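Local coordinates for protein formiminotetrahydrofolate cyclodeaminase (Thermotoga maritima, PDB 1O5H) that probably catalyses the cyclodeamination of formiminotetrahydrofolate, releasing ammonia to give methenyltetrahydrofolate, and forms an assembly of two largely helical chains, at residues A55-R59 with M71-V75; A147-L151 with K203-I209. All blocks are in the same frame, centred on the assembly; numbering follows the deposited sequence.

Interaction 1 (A55-R59 with M71-V75); sequences ANFTR and MERIV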
loop_
_atom_site.group_PDB
_atom_site.type_symbol
_atom_site.label_atom_id
_atom_site.label_comp_id
_atom_site.label_asym_id
_atom_site.label_seq_id
_atom_site.Cartn_x
_atom_site.Cartn_y
_atom_site.Cartn_z
ATOM N N ALA A 55 -6.341 17.526 -0.306
ATOM C CA ALA A 55 -6.650 18.672 -1.166
ATOM C C ALA A 55 -8.036 19.241 -0.872
ATOM O O ALA A 55 -8.221 20.458 -0.828
ATOM C CB ALA A 55 -6.539 18.303 -2.603
ATOM N N ASN A 56 -9.009 18.360 -0.665
ATOM C CA ASN A 56 -10.345 18.793 -0.278
ATOM C C ASN A 56 -10.345 19.559 1.010
ATOM O O ASN A 56 -10.978 20.604 1.096
ATOM C CB ASN A 56 -11.276 17.609 -0.119
ATOM C CG ASN A 56 -11.991 17.263 -1.393
ATOM O OD1 ASN A 56 -12.349 18.149 -2.191
ATOM N ND2 ASN A 56 -12.214 15.963 -1.606
ATOM N N PHE A 57 -9.643 19.043 2.013
ATOM C CA PHE A 57 -9.592 19.719 3.274
ATOM C C PHE A 57 -8.739 20.989 3.230
ATOM O O PHE A 57 -8.549 21.631 4.254
ATOM C CB PHE A 57 -9.088 18.778 4.341
ATOM C CG PHE A 57 -10.156 17.955 4.980
ATOM C CD1 PHE A 57 -11.034 18.522 5.888
ATOM C CD2 PHE A 57 -10.252 16.591 4.717
ATOM C CE1 PHE A 57 -12.012 17.756 6.505
ATOM C CE2 PHE A 57 -11.229 15.810 5.337
ATOM C CZ PHE A 57 -12.105 16.395 6.232
ATOM N N THR A 58 -8.229 21.359 2.058
ATOM C CA THR A 58 -7.418 22.568 1.933
ATOM C C THR A 58 -8.171 23.657 1.196
ATOM O O THR A 58 -7.963 24.860 1.438
ATOM C CB THR A 58 -6.096 22.266 1.226
ATOM O OG1 THR A 58 -5.380 21.258 1.957
ATOM C CG2 THR A 58 -5.169 23.464 1.286
ATOM N N ARG A 59 -9.046 23.258 0.281
ATOM C CA ARG A 59 -9.917 24.248 -0.334
ATOM C C ARG A 59 -11.028 24.591 0.642
ATOM O O ARG A 59 -11.250 23.867 1.622
ATOM C CB ARG A 59 -10.470 23.767 -1.670
ATOM C CG ARG A 59 -11.210 22.469 -1.616
ATOM C CD ARG A 59 -11.392 21.857 -2.978
ATOM N NE ARG A 59 -12.722 21.290 -3.109
ATOM C CZ ARG A 59 -13.815 22.013 -3.316
ATOM N NH1 ARG A 59 -13.753 23.337 -3.417
ATOM N NH2 ARG A 59 -14.985 21.412 -3.423
HETATM N N MSE A 71 -5.717 23.542 -5.482
HETATM C CA MSE A 71 -6.341 22.428 -4.760
HETATM C C MSE A 71 -7.457 21.780 -5.563
HETATM O O MSE A 71 -7.528 20.558 -5.663
HETATM C CB MSE A 71 -6.846 22.854 -3.371
HETATM C CG MSE A 71 -5.741 23.298 -2.422
HETATM SE SE MSE A 71 -4.459 21.901 -1.994
HETATM C CE MSE A 71 -2.735 22.843 -2.221
ATOM N N GLU A 72 -8.324 22.583 -6.161
ATOM C CA GLU A 72 -9.367 22.011 -7.008
ATOM C C GLU A 72 -8.776 21.265 -8.190
ATOM O O GLU A 72 -9.331 20.268 -8.643
ATOM C CB GLU A 72 -10.329 23.075 -7.482
ATOM C CG GLU A 72 -11.413 23.350 -6.457
ATOM C CD GLU A 72 -11.875 24.809 -6.446
ATOM O OE1 GLU A 72 -11.144 25.685 -6.964
ATOM O OE2 GLU A 72 -12.970 25.091 -5.904
ATOM N N ARG A 73 -7.632 21.752 -8.661
ATOM C CA ARG A 73 -6.896 21.134 -9.745
ATOM C C ARG A 73 -6.431 19.728 -9.355
ATOM O O ARG A 73 -6.477 18.803 -10.175
ATOM C CB ARG A 73 -5.705 22.022 -10.128
ATOM C CG ARG A 73 -5.090 21.722 -11.497
ATOM C CD ARG A 73 -3.641 22.211 -11.672
ATOM N NE ARG A 73 -2.754 21.636 -10.655
ATOM C CZ ARG A 73 -2.226 20.408 -10.710
ATOM N NH1 ARG A 73 -2.475 19.609 -11.750
ATOM N NH2 ARG A 73 -1.442 19.976 -9.721
ATOM N N ILE A 74 -5.996 19.572 -8.107
ATOM C CA ILE A 74 -5.496 18.299 -7.618
ATOM C C ILE A 74 -6.646 17.327 -7.424
ATOM O O ILE A 74 -6.593 16.184 -7.885
ATOM C CB ILE A 74 -4.718 18.482 -6.298
ATOM C CG1 ILE A 74 -3.438 19.267 -6.554
ATOM C CG2 ILE A 74 -4.366 17.130 -5.691
ATOM C CD1 ILE A 74 -2.757 19.736 -5.318
ATOM N N VAL A 75 -7.679 17.780 -6.730
ATOM C CA VAL A 75 -8.880 16.979 -6.586
ATOM C C VAL A 75 -9.269 16.331 -7.926
ATOM O O VAL A 75 -9.439 15.114 -8.018
ATOM C CB VAL A 75 -10.020 17.820 -6.052
ATOM C CG1 VAL A 75 -11.337 17.064 -6.148
ATOM C CG2 VAL A 75 -9.718 18.199 -4.622
#
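Ala55 is the small bump where the two helices of a hairpin meet, the end of helix 36-56 coming against the first turns of helix 68-100. Its CB points into a hollow between Met71, Ile74 and Val75, with Ala55 CB 3.8 Å from Val75 CG2 and 4.0 Å from Ile74 CG2. This methyl lies where the CA atoms of Ala55 and Met71 are 5.2 Å apart. On one flank, the selenomethionine chain of Met71, bent at chi2 (-63°), brings its selenium against Thr58, and Met71 SE lies 3.6 Å from Thr58 CB and 3.7 Å from Thr58 CG2. Thr58 turns these two carbons to the selenium, while its hydroxyl is occupied by Val54 O and Asn143 N. Leu138 and Phe141 of helix 107-141 pack on Met71.

The other flank mixes a methyl with polar groups. Val75 CG2 lies against the amide end of Asn56, whose OD1 is 3.6 Å from that methyl, the two side chains crossing at about a right angle; the amide ND2 of Asn56 bonds Ala28 O of the second subunit. With chi1 at 56°, Arg59 CG stands between its backbone N and carbonyl carbon, and the chain then runs out past Asn56 to cross Glu72 at a similarly steep angle. Arg59 NE donates to Asn56 OD1 at 3.3 Å, in the plane of the amide carbonyl and close to that of the guanidinium, which keeps the guanidinium from swinging freely. Glu68 puts a second negative charge close to Glu72, so the arginine probably eases a repulsion there. The salt bridge itself is oblique: Arg59 NH1 reaches Glu72 OE2 at 3.1 Å, with the guanidinium and carboxylate planes 35° apart.

Interaction 2 (A147-L151 with K203-I209); sequences ASDTL and KKMLEGI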
loop_
_atom_site.group_PDB
_atom_site.type_symbol
_atom_site.label_atom_id
_atom_site.label_comp_id
_atom_site.label_asym_id
_atom_site.label_seq_id
_atom_site.Cartn_x
_atom_site.Cartn_y
_atom_site.Cartn_z
ATOM N N ALA A 147 -1.044 16.657 7.406
ATOM C CA ALA A 147 0.265 16.251 6.969
ATOM C C ALA A 147 0.393 14.740 7.093
ATOM O O ALA A 147 0.862 14.096 6.153
ATOM C CB ALA A 147 1.308 16.945 7.733
ATOM N N SER A 148 -0.075 14.173 8.206
ATOM C CA SER A 148 -0.040 12.729 8.390
ATOM C C SER A 148 -0.599 12.021 7.151
ATOM O O SER A 148 0.024 11.110 6.602
ATOM C CB SER A 148 -0.810 12.325 9.639
ATOM O OG SER A 148 -2.155 12.059 9.321
ATOM N N ASP A 149 -1.760 12.462 6.675
ATOM C CA ASP A 149 -2.363 11.800 5.527
ATOM C C ASP A 149 -1.542 11.950 4.263
ATOM O O ASP A 149 -1.459 11.037 3.462
ATOM C CB ASP A 149 -3.777 12.272 5.313
ATOM C CG ASP A 149 -4.692 11.820 6.398
ATOM O OD1 ASP A 149 -4.554 10.656 6.833
ATOM O OD2 ASP A 149 -5.581 12.552 6.883
ATOM N N THR A 150 -0.921 13.095 4.084
ATOM C CA THR A 150 0.002 13.256 2.979
ATOM C C THR A 150 1.161 12.280 3.081
ATOM O O THR A 150 1.509 11.628 2.092
ATOM C CB THR A 150 0.533 14.663 2.984
ATOM O OG1 THR A 150 -0.576 15.561 2.819
ATOM C CG2 THR A 150 1.427 14.897 1.765
ATOM N N LEU A 151 1.757 12.189 4.271
ATOM C CA LEU A 151 2.907 11.331 4.490
ATOM C C LEU A 151 2.496 9.914 4.202
ATOM O O LEU A 151 3.179 9.193 3.495
ATOM C CB LEU A 151 3.384 11.429 5.926
ATOM C CG LEU A 151 4.857 11.758 6.129
ATOM C CD1 LEU A 151 5.181 11.535 7.556
ATOM C CD2 LEU A 151 5.807 10.944 5.218
ATOM N N LYS A 203 8.883 13.338 2.676
ATOM C CA LYS A 203 9.422 12.905 3.965
ATOM C C LYS A 203 10.241 13.994 4.736
ATOM O O LYS A 203 9.972 14.264 5.894
ATOM C CB LYS A 203 10.220 11.633 3.797
ATOM C CG LYS A 203 9.389 10.366 4.019
ATOM C CD LYS A 203 10.153 9.138 3.587
ATOM C CE LYS A 203 11.004 8.524 4.684
ATOM N NZ LYS A 203 10.287 7.371 5.327
ATOM N N LYS A 204 11.207 14.637 4.088
ATOM C CA LYS A 204 12.055 15.596 4.774
ATOM C C LYS A 204 11.194 16.751 5.288
ATOM O O LYS A 204 11.219 17.045 6.468
ATOM C CB LYS A 204 13.178 16.069 3.838
ATOM C CG LYS A 204 14.369 16.773 4.503
HETATM N N MSE A 205 10.408 17.365 4.408
HETATM C CA MSE A 205 9.427 18.381 4.778
HETATM C C MSE A 205 8.453 17.978 5.899
HETATM O O MSE A 205 8.154 18.759 6.770
HETATM C CB MSE A 205 8.631 18.742 3.548
HETATM C CG MSE A 205 8.357 20.216 3.346
HETATM SE SE MSE A 205 7.614 20.322 1.551
HETATM C CE MSE A 205 9.181 19.503 0.445
ATOM N N LEU A 206 7.979 16.746 5.904
ATOM C CA LEU A 206 6.931 16.391 6.831
ATOM C C LEU A 206 7.347 15.559 8.033
ATOM O O LEU A 206 6.521 15.291 8.897
ATOM C CB LEU A 206 5.814 15.666 6.086
ATOM C CG LEU A 206 5.023 16.475 5.070
ATOM C CD1 LEU A 206 3.740 15.766 4.753
ATOM C CD2 LEU A 206 4.746 17.840 5.633
ATOM N N GLU A 207 8.603 15.138 8.127
ATOM C CA GLU A 207 8.952 14.179 9.200
ATOM C C GLU A 207 8.603 14.706 10.610
ATOM O O GLU A 207 8.252 13.935 11.511
ATOM C CB GLU A 207 10.424 13.702 9.118
ATOM C CG GLU A 207 11.468 14.792 9.399
ATOM C CD GLU A 207 12.615 14.347 10.314
ATOM O OE1 GLU A 207 12.453 13.366 11.079
ATOM O OE2 GLU A 207 13.691 15.001 10.284
ATOM N N GLY A 208 8.672 16.018 10.786
ATOM C CA GLY A 208 8.491 16.614 12.100
ATOM C C GLY A 208 7.097 16.521 12.698
ATOM O O GLY A 208 6.890 16.769 13.889
ATOM N N ILE A 209 6.117 16.168 11.892
ATOM C CA ILE A 209 4.764 16.203 12.403
ATOM C C ILE A 209 4.585 15.100 13.407
ATOM O O ILE A 209 3.625 15.070 14.158
ATOM C CB ILE A 209 3.770 16.009 11.280
ATOM C CG1 ILE A 209 3.834 14.557 10.790
ATOM C CG2 ILE A 209 4.058 17.012 10.177
ATOM C CD1 ILE A 209 2.734 14.135 9.840
#
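Ala147 O accepts the amide of Leu151 N at 2.8 Å in the first turn of helix 147-172, and a methyl of Leu206 rests against the same oxygen, Leu206 CD1 being 3.6 Å from Ala147 O. No hydrogen bond crosses the contact, which is made mostly by aliphatic side chains. Leu206, from the last turn of helix 178-206, puts CD1 into the hollow framed by Ala147 and Thr150, 3.8 Å from Thr150 CB, and crosses the threonine at about a right angle. Leu151 and Leu206 lie alongside, their chains pointing opposite ways, Leu151 CG coming 4.0 Å from Leu206 CB. Beyond them, Leu151 CD2 meets the aliphatic part of Lys203 3.8 Å away at Lys203 CG.

Ile209, in the 3-10 segment that begins at Gly208, faces the other helix. Its chi1 of 71° sends CG1 and CD1 over Ser148, while Ile209 CG2 covers Ala147 CB at 3.7 Å. From outside, Ala139 of helix 107-141 touches Leu206. Joining the start of one helix to the end of the next, this is the open end of an antiparallel helical hairpin within an all-helical bundle.

How the interactions relate
The two contacts come one after the other in the sequence. Their centres are 18 Å apart and their nearest atoms about 7 Å, without touching, and each centre lies 19 Å from that of the chain. Helix 107-141 touches both, with Leu138 on Ile74 and Leu135 on Thr150. A second link is helix 36-56, which ends in interaction 1 and whose Val54 touches Asp149 and Thr150. Both contacts also reach the second subunit, interaction 1 through Asn56 and Arg59, interaction 2 through Ser148, Leu151 and Lys203, which pack on its Asn167, Val166 and Gln162, so two hairpins of the bundle are joined to the dimer interface.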